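Local structure of putative agmatinase (Clostridium difficile, 3LHL) at residues 8-14 and 56-62; 18-22 and 134-138; 153-157 and 182-188. The protein probably hydrolyses agmatine to putrescine and urea, as a manganese-dependent enzyme of the arginase family. One frame throughout, in Å; residues are numbered along the deposited sequence.

Contact 1 (8-14 and 56-62); sequences SNLIVFG and NICDYGD
Strands 10-14 and 57-62 pair in parallel at the margin of the arginase-type sheet; the axes of these short segments come within 4.5 Å at an angle of 10°. The bonding order gives the register: C58 N to L10 O (3.0 Å), V12 N to C58 O, Y60 N to V12 O. The next rung skips a residue, since G14 N donates to G61 O (2.9 Å) from above the carbonyl plane. Two residues advance from V12 to G14 while three advance from D59 to D62, which is a beta bulge at Y60–G61. G61 has positive phi, and D59 OD1 accepts its N–H in an Asx turn that spans the bulge.

On the sheet face bearing I11, C58 and F13, the isoleucine does two jobs. With CG1 beside the backbone N (chi1 -51°), CD1 presses on C58 CB at 3.4 Å, tighter than usual, while CG2 lies 3.9 Å above one face of the Y60 ring, toward its rim. On the other face V12 CG2 meets I57 CG2 at 3.9 Å. S8 points its side chain at N56–C58, its OG hydrogen-bonded to N4 O; a water joins N9 N to N56 O. D62 holds R35 by a salt bridge and S31 by a hydrogen bond.

Strand 10-15 is bonded along its other side to strand 90-95; helix 70-86 receives I11 and F13, and helix 258-278 receives L10 and I57.

Contact 2 (18-22 and 134-138); sequences DGTTS and KNSHA. With PO4 (phosphate ion), chain F.
T20 and H137 run past each other in opposite directions, and T20 OG1 comes up to both the backbone N and the ring edge of H137. It lies 3.5 Å from H137 ND1, close to the ring plane, and accepts a weak hydrogen bond from H137 N (3.4 Å, N-H...O angle 135°). Its main polar partner is E97 OE2. T21 crosses H137 at about a right angle: its OG1 stands 3.7 Å from H137 ND1, obliquely to the ring, and bonds to E97 OE1, so the two threonines hold the two oxygens of one carboxylate. On its other branch, T20 CG2 lies against N135 O.

With CG between the backbone N and the carbonyl carbon (chi1 55°), the H137 ring is brought toward T20 and T21. S136 OG sits above one face, offset toward the rim, and accepts from A138 N in an ST turn. These two loops, after strands 10-15 and 115-120, lie beside the metal site of the arginase fold, probably near its entrance: the side chain of H137 comes within about 4 Å, nearest atoms, of the side chains of H98 and E248 and of a bound manganese ion, consistent with a place in the substrate pocket. Loop 18-22 is shaped by a type I turn from D18 to T21, closed by T21 N to D18 O, with D18 held by R28.

Beyond the imidazole edge lies a phosphate, probably from the crystallisation liquor. Its O2 lies in the ring plane, 3.1 Å from H137 CE1, and accepts S22 N at 3.0 Å with an N-H...O angle of 160°; Y130 and N23 hold the same ion. Water 2 joins the loops beside this, donating to T20 O (2.8 Å) and hydrogen-bonded to S136 OG.

Contact 3 (153-157 and 182-188); sequences IFQFG and IDTFENI
F156 has by far the largest buried surface here, and its ring is met on one face and at its edge by the turn and helix of 182-188. F185 comes edge-on over that face, ring planes at 90° and centroids 5.1 Å apart, a T-shaped stack in which F185 CD1 lies 3.7 Å from F156 CZ. CG anti to the backbone N (chi1 -167°) directs the F185 ring over F156. At the ring edge, near its plane, T184 OG1 reaches F156 CE1 at 3.4 Å; that hydroxyl is satisfied by E178 and Y176.

I188, next in buried area, bridges the two phenylalanines of the strand. Its CG1 touches F156 CZ at 3.5 Å, and its CG2 branch meets F154 CD1 at 3.6 Å, obliquely to that ring. I182 follows, with CG2 beside F156 CB (4.0 Å) and near G157 N (3.9 Å), where the chain turns a corner at G157, whose phi is positive. The type I turn from I182 to F185 leads into the helix, and T184, F185 and I188 all reach the F156 ring.

F120 of strand 115-120 meets both F156 and F185, and helix 229-235 borders F185. The opposite face of the strand, at I153, packs on helix 140-148. Such helices laid over the two faces of a parallel sheet make the three-layer alpha/beta sandwich of the arginase fold.

Contacts 1 and 3 share one parallel sheet, contact 1 between two of its strands, 57-62 and 10-15, at one margin, and contact 3 between strand 153-158, next to the outermost strand 176-179 at the other margin, and helix 185-191. Their centres are 27 Å apart, on opposite sides of the chain's centre. Contact 2 lies 25 Å from each, centre to centre, in the loops that follow strands 10-15 and 115-120, nearest the manganese site. Along the chain contacts 1 and 2 interleave, the first segment of each preceding the second of either, and contact 3 opens only after both have closed. The sheet thus supplies a framework, and loops at its strand ends converge on the metals.

Contact 1 (8-14 and 56-62)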
loop_
_atom_site.group_PDB
_atom_site.type_symbol
_atom_site.label_atom_id
_atom_site.label_comp_id
_atom_site.label_asym_id
_atom_site.label_seq_id
_atom_site.Cartn_x
_atom_site.Cartn_y
_atom_site.Cartn_z
ATOM N N SER A 8 19.600 5.819 -6.999
ATOM C CA SER A 8 18.508 4.853 -6.890
ATOM C C SER A 8 17.260 5.206 -7.693
ATOM O O SER A 8 16.951 6.378 -7.900
ATOM C CB SER A 8 18.127 4.672 -5.419
ATOM O OG SER A 8 19.237 4.259 -4.638
ATOM N N ASN A 9 16.550 4.177 -8.149
ATOM C CA ASN A 9 15.318 4.367 -8.906
ATOM C C ASN A 9 14.106 4.213 -7.986
ATOM O O ASN A 9 13.009 4.667 -8.307
ATOM C CB ASN A 9 15.224 3.354 -10.051
ATOM C CG ASN A 9 16.335 3.520 -11.073
ATOM O OD1 ASN A 9 16.555 4.612 -11.596
ATOM N ND2 ASN A 9 17.040 2.431 -11.363
ATOM N N LEU A 10 14.314 3.569 -6.841
ATOM C CA LEU A 10 13.246 3.355 -5.869
ATOM C C LEU A 10 13.585 4.101 -4.578
ATOM O O LEU A 10 14.637 3.869 -3.970
ATOM C CB LEU A 10 13.087 1.861 -5.584
ATOM C CG LEU A 10 11.950 1.399 -4.665
ATOM C CD1 LEU A 10 10.598 1.812 -5.244
ATOM C CD2 LEU A 10 12.022 -0.121 -4.500
ATOM N N ILE A 11 12.695 5.001 -4.174
ATOM C CA ILE A 11 12.885 5.802 -2.970
ATOM C C ILE A 11 11.857 5.397 -1.917
ATOM O O ILE A 11 10.656 5.651 -2.067
ATOM C CB ILE A 11 12.726 7.307 -3.279
ATOM C CG1 ILE A 11 13.607 7.688 -4.477
ATOM C CG2 ILE A 11 13.089 8.138 -2.048
ATOM C CD1 ILE A 11 15.091 7.422 -4.280
ATOM N N VAL A 12 12.348 4.767 -0.857
ATOM C CA VAL A 12 11.521 4.288 0.243
ATOM C C VAL A 12 11.522 5.298 1.381
ATOM O O VAL A 12 12.581 5.741 1.823
ATOM C CB VAL A 12 12.068 2.958 0.806
ATOM C CG1 VAL A 12 11.156 2.442 1.898
ATOM C CG2 VAL A 12 12.226 1.941 -0.312
ATOM N N PHE A 13 10.337 5.660 1.859
ATOM C CA PHE A 13 10.248 6.606 2.961
ATOM C C PHE A 13 9.062 6.260 3.843
ATOM O O PHE A 13 8.084 5.657 3.390
ATOM C CB PHE A 13 10.164 8.056 2.436
ATOM C CG PHE A 13 8.899 8.375 1.689
ATOM C CD1 PHE A 13 7.839 9.013 2.330
ATOM C CD2 PHE A 13 8.771 8.052 0.340
ATOM C CE1 PHE A 13 6.667 9.329 1.641
ATOM C CE2 PHE A 13 7.604 8.360 -0.361
ATOM C CZ PHE A 13 6.549 9.001 0.292
ATOM N N GLY A 14 9.170 6.618 5.116
ATOM C CA GLY A 14 8.103 6.325 6.049
ATOM C C GLY A 14 7.256 7.537 6.353
ATOM O O GLY A 14 7.720 8.674 6.251
ATOM N N ASN A 56 20.008 -0.469 -6.505
ATOM C CA ASN A 56 20.191 0.844 -5.924
ATOM C C ASN A 56 18.844 1.283 -5.371
ATOM O O ASN A 56 17.936 1.662 -6.115
ATOM C CB ASN A 56 20.680 1.834 -6.977
ATOM C CG ASN A 56 22.135 1.625 -7.331
ATOM O OD1 ASN A 56 23.013 1.744 -6.476
ATOM N ND2 ASN A 56 22.400 1.306 -8.592
ATOM N N ILE A 57 18.717 1.196 -4.054
ATOM C CA ILE A 57 17.498 1.590 -3.371
ATOM C C ILE A 57 17.860 2.621 -2.318
ATOM O O ILE A 57 18.806 2.442 -1.554
ATOM C CB ILE A 57 16.826 0.381 -2.693
ATOM C CG1 ILE A 57 16.490 -0.678 -3.751
ATOM C CG2 ILE A 57 15.565 0.828 -1.962
ATOM C CD1 ILE A 57 16.065 -2.020 -3.172
ATOM N N CYS A 58 17.112 3.712 -2.284
ATOM C CA CYS A 58 17.383 4.760 -1.317
ATOM C C CYS A 58 16.456 4.678 -0.120
ATOM O O CYS A 58 15.241 4.537 -0.272
ATOM C CB CYS A 58 17.242 6.136 -1.970
ATOM S SG CYS A 58 17.413 7.516 -0.806
ATOM N N ASP A 59 17.045 4.749 1.070
ATOM C CA ASP A 59 16.285 4.736 2.319
ATOM C C ASP A 59 16.213 6.199 2.739
ATOM O O ASP A 59 17.138 6.712 3.372
ATOM C CB ASP A 59 17.013 3.932 3.405
ATOM C CG ASP A 59 16.310 4.000 4.756
ATOM O OD1 ASP A 59 15.509 4.932 4.970
ATOM O OD2 ASP A 59 16.564 3.129 5.618
ATOM N N TYR A 60 15.122 6.867 2.383
ATOM C CA TYR A 60 14.956 8.275 2.721
ATOM C C TYR A 60 14.561 8.509 4.174
ATOM O O TYR A 60 14.476 9.648 4.619
ATOM C CB TYR A 60 13.913 8.910 1.798
ATOM C CG TYR A 60 14.404 10.146 1.068
ATOM C CD1 TYR A 60 15.710 10.219 0.578
ATOM C CD2 TYR A 60 13.545 11.218 0.816
ATOM C CE1 TYR A 60 16.149 11.326 -0.145
ATOM C CE2 TYR A 60 13.975 12.333 0.088
ATOM C CZ TYR A 60 15.277 12.379 -0.392
ATOM O OH TYR A 60 15.701 13.467 -1.128
ATOM N N GLY A 61 14.328 7.430 4.915
ATOM C CA GLY A 61 13.933 7.570 6.302
ATOM C C GLY A 61 12.495 8.046 6.443
ATOM O O GLY A 61 11.687 7.918 5.520
ATOM N N ASP A 62 12.171 8.606 7.604
ATOM C CA ASP A 62 10.823 9.088 7.845
ATOM C C ASP A 62 10.636 10.542 7.442
ATOM O O ASP A 62 11.517 11.385 7.647
ATOM C CB ASP A 62 10.447 8.917 9.316
ATOM C CG ASP A 62 10.411 7.462 9.739
ATOM O OD1 ASP A 62 10.005 6.618 8.909
ATOM O OD2 ASP A 62 10.774 7.165 10.898
HETATM O O HOH W 1 18.065 1.927 -8.894
#

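Contact 2 (18-22 and 134-138)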
loop_
_atom_site.group_PDB
_atom_site.type_symbol
_atom_site.label_atom_id
_atom_site.label_comp_id
_atom_site.label_asym_id
_atom_site.label_seq_id
_atom_site.Cartn_x
_atom_site.Cartn_y
_atom_site.Cartn_z
ATOM N N ASP A 18 -1.314 8.761 11.782
ATOM C CA ASP A 18 -2.576 8.054 12.007
ATOM C C ASP A 18 -3.615 9.042 12.528
ATOM O O ASP A 18 -4.535 8.680 13.257
ATOM C CB ASP A 18 -2.419 6.877 12.984
ATOM C CG ASP A 18 -1.765 7.266 14.294
ATOM O OD1 ASP A 18 -2.048 8.360 14.825
ATOM O OD2 ASP A 18 -0.975 6.450 14.809
ATOM N N GLY A 19 -3.455 10.296 12.115
ATOM C CA GLY A 19 -4.341 11.366 12.535
ATOM C C GLY A 19 -5.846 11.195 12.398
ATOM O O GLY A 19 -6.588 11.835 13.145
ATOM N N THR A 20 -6.320 10.366 11.468
ATOM C CA THR A 20 -7.764 10.191 11.333
ATOM C C THR A 20 -8.268 8.886 11.938
ATOM O O THR A 20 -9.422 8.512 11.738
ATOM C CB THR A 20 -8.228 10.278 9.856
ATOM O OG1 THR A 20 -7.977 9.038 9.190
ATOM C CG2 THR A 20 -7.493 11.401 9.126
ATOM N N THR A 21 -7.401 8.203 12.684
ATOM C CA THR A 21 -7.764 6.946 13.342
ATOM C C THR A 21 -8.096 7.277 14.792
ATOM O O THR A 21 -7.251 7.799 15.514
ATOM C CB THR A 21 -6.601 5.938 13.317
ATOM O OG1 THR A 21 -6.142 5.763 11.970
ATOM C CG2 THR A 21 -7.052 4.593 13.877
ATOM N N SER A 22 -9.311 6.955 15.222
ATOM C CA SER A 22 -9.742 7.276 16.581
ATOM C C SER A 22 -9.562 6.210 17.663
ATOM O O SER A 22 -8.816 6.413 18.625
ATOM C CB SER A 22 -11.212 7.712 16.561
ATOM O OG SER A 22 -11.416 8.757 15.624
ATOM N N LYS A 134 -14.552 13.446 5.239
ATOM C CA LYS A 134 -14.464 12.916 3.887
ATOM C C LYS A 134 -13.089 12.299 3.690
ATOM O O LYS A 134 -12.914 11.390 2.884
ATOM C CB LYS A 134 -14.674 14.026 2.856
ATOM C CG LYS A 134 -16.100 14.547 2.789
ATOM C CD LYS A 134 -16.242 15.664 1.765
ATOM C CE LYS A 134 -17.627 16.299 1.841
ATOM N NZ LYS A 134 -17.763 17.501 0.965
ATOM N N ASN A 135 -12.112 12.805 4.434
ATOM C CA ASN A 135 -10.750 12.306 4.337
ATOM C C ASN A 135 -10.436 11.459 5.554
ATOM O O ASN A 135 -10.156 11.973 6.636
ATOM C CB ASN A 135 -9.767 13.471 4.218
ATOM C CG ASN A 135 -9.975 14.269 2.945
ATOM O OD1 ASN A 135 -9.994 13.707 1.850
ATOM N ND2 ASN A 135 -10.137 15.581 3.079
ATOM N N SER A 136 -10.499 10.148 5.354
ATOM C CA SER A 136 -10.254 9.171 6.403
ATOM C C SER A 136 -9.602 7.945 5.783
ATOM O O SER A 136 -9.600 7.785 4.559
ATOM C CB SER A 136 -11.587 8.777 7.044
ATOM O OG SER A 136 -11.472 7.592 7.810
ATOM N N HIS A 137 -9.049 7.075 6.621
ATOM C CA HIS A 137 -8.431 5.861 6.108
ATOM C C HIS A 137 -9.507 4.973 5.479
ATOM O O HIS A 137 -9.222 4.176 4.584
ATOM C CB HIS A 137 -7.723 5.093 7.238
ATOM C CG HIS A 137 -8.605 4.769 8.406
ATOM N ND1 HIS A 137 -8.811 5.647 9.451
ATOM C CD2 HIS A 137 -9.324 3.659 8.702
ATOM C CE1 HIS A 137 -9.617 5.090 10.340
ATOM N NE2 HIS A 137 -9.943 3.885 9.911
ATOM N N ALA A 138 -10.747 5.139 5.940
ATOM C CA ALA A 138 -11.883 4.344 5.466
ATOM C C ALA A 138 -12.589 4.863 4.211
ATOM O O ALA A 138 -13.530 4.230 3.720
ATOM C CB ALA A 138 -12.902 4.195 6.589
HETATM P P PO4 F . -11.205 4.070 14.123
HETATM O O1 PO4 F . -12.083 3.170 13.331
HETATM O O2 PO4 F . -10.650 5.127 13.240
HETATM O O3 PO4 F . -11.997 4.703 15.210
HETATM O O4 PO4 F . -10.091 3.280 14.714
HETATM O O HOH W 2 -11.574 9.321 10.086
#

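Contact 3 (153-157 and 182-188)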
loop_
_atom_site.group_PDB
_atom_site.type_symbol
_atom_site.label_atom_id
_atom_site.label_comp_id
_atom_site.label_asym_id
_atom_site.label_seq_id
_atom_site.Cartn_x
_atom_site.Cartn_y
_atom_site.Cartn_z
ATOM N N ILE A 153 -9.827 1.115 -10.946
ATOM C CA ILE A 153 -9.528 0.558 -9.634
ATOM C C ILE A 153 -9.865 -0.921 -9.526
ATOM O O ILE A 153 -10.959 -1.350 -9.901
ATOM C CB ILE A 153 -10.285 1.345 -8.550
ATOM C CG1 ILE A 153 -9.961 2.837 -8.704
ATOM C CG2 ILE A 153 -9.908 0.842 -7.161
ATOM C CD1 ILE A 153 -10.760 3.748 -7.801
ATOM N N PHE A 154 -8.906 -1.692 -9.015
ATOM C CA PHE A 154 -9.049 -3.136 -8.840
ATOM C C PHE A 154 -8.747 -3.484 -7.392
ATOM O O PHE A 154 -7.642 -3.254 -6.908
ATOM C CB PHE A 154 -8.089 -3.865 -9.779
ATOM C CG PHE A 154 -8.350 -3.585 -11.223
ATOM C CD1 PHE A 154 -9.089 -4.476 -11.995
ATOM C CD2 PHE A 154 -7.916 -2.393 -11.799
ATOM C CE1 PHE A 154 -9.400 -4.183 -13.319
ATOM C CE2 PHE A 154 -8.222 -2.088 -13.125
ATOM C CZ PHE A 154 -8.966 -2.986 -13.885
ATOM N N GLN A 155 -9.736 -4.043 -6.705
ATOM C CA GLN A 155 -9.592 -4.376 -5.298
ATOM C C GLN A 155 -9.554 -5.880 -5.086
ATOM O O GLN A 155 -10.267 -6.626 -5.755
ATOM C CB GLN A 155 -10.745 -3.740 -4.522
ATOM C CG GLN A 155 -11.059 -2.326 -5.017
ATOM C CD GLN A 155 -12.070 -1.605 -4.157
ATOM O OE1 GLN A 155 -11.793 -1.260 -3.006
ATOM N NE2 GLN A 155 -13.254 -1.375 -4.708
ATOM N N PHE A 156 -8.718 -6.315 -4.147
ATOM C CA PHE A 156 -8.553 -7.735 -3.859
ATOM C C PHE A 156 -8.546 -8.069 -2.374
ATOM O O PHE A 156 -7.983 -7.331 -1.571
ATOM C CB PHE A 156 -7.241 -8.224 -4.467
ATOM C CG PHE A 156 -7.172 -8.071 -5.945
ATOM C CD1 PHE A 156 -7.563 -9.114 -6.783
ATOM C CD2 PHE A 156 -6.724 -6.881 -6.509
ATOM C CE1 PHE A 156 -7.506 -8.972 -8.164
ATOM C CE2 PHE A 156 -6.665 -6.731 -7.894
ATOM C CZ PHE A 156 -7.056 -7.777 -8.721
ATOM N N GLY A 157 -9.167 -9.194 -2.028
ATOM C CA GLY A 157 -9.200 -9.648 -0.648
ATOM C C GLY A 157 -10.246 -9.010 0.245
ATOM O O GLY A 157 -10.307 -9.308 1.438
ATOM N N ILE A 182 -7.944 -13.410 -3.368
ATOM C CA ILE A 182 -7.028 -12.739 -4.288
ATOM C C ILE A 182 -6.702 -13.643 -5.482
ATOM O O ILE A 182 -5.753 -13.390 -6.223
ATOM C CB ILE A 182 -5.705 -12.380 -3.579
ATOM C CG1 ILE A 182 -5.044 -13.658 -3.057
ATOM C CG2 ILE A 182 -5.973 -11.424 -2.412
ATOM C CD1 ILE A 182 -3.729 -13.431 -2.378
ATOM N N ASP A 183 -7.500 -14.690 -5.661
ATOM C CA ASP A 183 -7.289 -15.659 -6.735
ATOM C C ASP A 183 -7.305 -15.114 -8.162
ATOM O O ASP A 183 -6.652 -15.671 -9.043
ATOM C CB ASP A 183 -8.313 -16.789 -6.613
ATOM C CG ASP A 183 -8.211 -17.522 -5.287
ATOM O OD1 ASP A 183 -7.112 -18.025 -4.969
ATOM O OD2 ASP A 183 -9.228 -17.596 -4.561
ATOM N N THR A 184 -8.040 -14.030 -8.392
ATOM C CA THR A 184 -8.124 -13.448 -9.723
ATOM C C THR A 184 -6.984 -12.483 -10.049
ATOM O O THR A 184 -6.911 -11.967 -11.167
ATOM C CB THR A 184 -9.449 -12.684 -9.916
ATOM O OG1 THR A 184 -9.485 -11.558 -9.030
ATOM C CG2 THR A 184 -10.639 -13.589 -9.625
ATOM N N PHE A 185 -6.091 -12.248 -9.091
ATOM C CA PHE A 185 -4.989 -11.307 -9.300
ATOM C C PHE A 185 -4.152 -11.540 -10.557
ATOM O O PHE A 185 -3.856 -10.593 -11.288
ATOM C CB PHE A 185 -4.061 -11.269 -8.085
ATOM C CG PHE A 185 -3.098 -10.102 -8.098
ATOM C CD1 PHE A 185 -3.576 -8.788 -8.144
ATOM C CD2 PHE A 185 -1.719 -10.313 -8.094
ATOM C CE1 PHE A 185 -2.690 -7.699 -8.190
ATOM C CE2 PHE A 185 -0.825 -9.236 -8.139
ATOM C CZ PHE A 185 -1.312 -7.923 -8.188
ATOM N N GLU A 186 -3.762 -12.785 -10.812
ATOM C CA GLU A 186 -2.954 -13.082 -11.993
ATOM C C GLU A 186 -3.685 -12.691 -13.271
ATOM O O GLU A 186 -3.082 -12.137 -14.190
ATOM C CB GLU A 186 -2.574 -14.563 -12.035
ATOM C CG GLU A 186 -1.674 -14.944 -13.214
ATOM C CD GLU A 186 -1.077 -16.337 -13.069
ATOM O OE1 GLU A 186 -1.645 -17.155 -12.318
ATOM O OE2 GLU A 186 -0.045 -16.621 -13.713
ATOM N N ASN A 187 -4.985 -12.970 -13.324
ATOM C CA ASN A 187 -5.773 -12.617 -14.494
ATOM C C ASN A 187 -5.821 -11.103 -14.688
ATOM O O ASN A 187 -5.650 -10.613 -15.802
ATOM C CB ASN A 187 -7.203 -13.163 -14.378
ATOM C CG ASN A 187 -7.309 -14.613 -14.804
ATOM O OD1 ASN A 187 -6.467 -15.111 -15.544
ATOM N ND2 ASN A 187 -8.354 -15.290 -14.356
ATOM N N ILE A 188 -6.053 -10.369 -13.601
ATOM C CA ILE A 188 -6.122 -8.913 -13.663
ATOM C C ILE A 188 -4.800 -8.308 -14.101
ATOM O O ILE A 188 -4.773 -7.397 -14.925
ATOM C CB ILE A 188 -6.532 -8.307 -12.293
ATOM C CG1 ILE A 188 -7.989 -8.672 -11.988
ATOM C CG2 ILE A 188 -6.363 -6.781 -12.304
ATOM C CD1 ILE A 188 -8.971 -8.249 -13.075
#